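Local coordinates for protein transcriptional regulator, MarR family (Silicibacter pomeroyi DSS-3, PDB 3BJ6) that probably acts as a dimeric, DNA-binding transcription factor of the winged helix-turn-helix type, at residues R112-E115 against M116-A120. Numbering follows the deposited sequence.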
loop_
_atom_site.group_PDB
_atom_site.type_symbol
_atom_site.label_atom_id
_atom_site.label_comp_id
_atom_site.label_asym_id
_atom_site.label_seq_id
_atom_site.Cartn_x
_atom_site.Cartn_y
_atom_site.Cartn_z
ATOM N N ARG A 112 -14.287 15.098 2.751
ATOM C CA ARG A 112 -13.730 15.249 1.405
ATOM C C ARG A 112 -13.173 16.646 1.167
ATOM O O ARG A 112 -12.119 16.775 0.570
ATOM C CB ARG A 112 -14.768 14.867 0.341
ATOM C CG ARG A 112 -15.142 13.350 0.390
ATOM C CD ARG A 112 -13.929 12.394 0.134
ATOM N NE ARG A 112 -13.511 12.586 -1.246
ATOM C CZ ARG A 112 -12.300 12.961 -1.651
ATOM N NH1 ARG A 112 -12.107 13.150 -2.954
ATOM N NH2 ARG A 112 -11.282 13.125 -0.791
ATOM N N ALA A 113 -13.860 17.680 1.665
ATOM C CA ALA A 113 -13.400 19.062 1.498
ATOM C C ALA A 113 -12.078 19.238 2.218
ATOM O O ALA A 113 -11.161 19.862 1.691
ATOM C CB ALA A 113 -14.436 20.057 2.033
ATOM N N ASP A 114 -11.972 18.676 3.418
ATOM C CA ASP A 114 -10.743 18.778 4.202
ATOM C C ASP A 114 -9.569 18.032 3.526
ATOM O O ASP A 114 -8.467 18.549 3.434
ATOM C CB ASP A 114 -11.009 18.219 5.611
ATOM C CG ASP A 114 -9.758 18.180 6.466
ATOM O OD1 ASP A 114 -9.057 19.206 6.525
ATOM O OD2 ASP A 114 -9.484 17.133 7.092
ATOM N N GLU A 115 -9.818 16.812 3.073
ATOM C CA GLU A 115 -8.808 16.005 2.367
ATOM C C GLU A 115 -8.294 16.688 1.113
ATOM O O GLU A 115 -7.114 16.656 0.846
ATOM C CB GLU A 115 -9.389 14.637 1.986
ATOM C CG GLU A 115 -9.649 13.802 3.230
ATOM C CD GLU A 115 -10.333 12.480 2.948
ATOM O OE1 GLU A 115 -10.871 12.271 1.836
ATOM O OE2 GLU A 115 -10.345 11.659 3.877
HETATM N N MSE A 116 -9.190 17.277 0.331
HETATM C CA MSE A 116 -8.779 17.948 -0.896
HETATM C C MSE A 116 -8.022 19.238 -0.639
HETATM O O MSE A 116 -7.087 19.576 -1.383
HETATM C CB MSE A 116 -9.996 18.178 -1.791
HETATM C CG MSE A 116 -10.645 16.820 -2.257
HETATM SE SE MSE A 116 -9.488 15.575 -3.295
HETATM C CE MSE A 116 -8.728 14.678 -1.707
ATOM N N ALA A 117 -8.395 19.952 0.428
ATOM C CA ALA A 117 -7.653 21.154 0.801
ATOM C C ALA A 117 -6.235 20.766 1.224
ATOM O O ALA A 117 -5.265 21.470 0.888
ATOM C CB ALA A 117 -8.367 21.906 1.927
ATOM N N LYS A 118 -6.101 19.654 1.962
ATOM C CA LYS A 118 -4.760 19.151 2.323
ATOM C C LYS A 118 -3.985 18.656 1.085
ATOM O O LYS A 118 -2.788 18.916 0.948
ATOM C CB LYS A 118 -4.821 18.076 3.431
ATOM C CG LYS A 118 -5.265 18.665 4.784
ATOM C CD LYS A 118 -5.670 17.560 5.748
ATOM C CE LYS A 118 -5.653 18.093 7.205
ATOM N NZ LYS A 118 -6.361 19.418 7.351
ATOM N N LEU A 119 -4.645 17.970 0.167
ATOM C CA LEU A 119 -3.928 17.623 -1.090
ATOM C C LEU A 119 -3.461 18.848 -1.879
ATOM O O LEU A 119 -2.385 18.810 -2.488
ATOM C CB LEU A 119 -4.753 16.695 -1.993
ATOM C CG LEU A 119 -4.874 15.242 -1.531
ATOM C CD1 LEU A 119 -5.533 14.419 -2.651
ATOM C CD2 LEU A 119 -3.490 14.643 -1.140
ATOM N N ALA A 120 -4.252 19.933 -1.866
ATOM C CA ALA A 120 -3.847 21.178 -2.547
ATOM C C ALA A 120 -2.637 21.820 -1.893
ATOM O O ALA A 120 -1.749 22.314 -2.568
ATOM C CB ALA A 120 -5.035 22.186 -2.613
#
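Lys-118 reaches back one helical turn to Asp-114. Its CB and CG pass beside the Asp-114 carbonyl, where Lys-118 CG lies 3.5 Å from Asp-114 O, while CD and CE come up to the carboxylate. A final bend (chi4 48°) swings Lys-118 NZ onto Asp-114 OD1 in a 2.8 Å salt bridge, the nitrogen meeting the oxygen on its syn side, 15° out of the carboxylate plane. An alanine here removes the amine and would probably leave the Asp-114 carboxylate without its charged mate, freer to turn. Elsewhere on the helix, Met-116, a selenomethionine, folds back toward Arg-112: CG lies 3.2 Å from Arg-112 O, SE 3.6 Å from Arg-112 NH1, and CE sits at the guanidinium edge, near its plane. Arg-112 NH2 forms a salt bridge with Glu-115, donating to the anti lone pair of OE1 (2.8 Å), nearly in the guanidinium plane, and that oxygen has a second cationic partner in Arg-43 of helix 40-51. Tyr-12 of the second subunit makes a cation-pi contact with Arg-112 and packs on Met-116 and Leu-119. The ion pairs, i to i+4 and i to i+3, each link residues about one turn apart along helix 102-123, whose partners here place it at the dimer interface, as in the helical dimerisation region of MarR-family regulators.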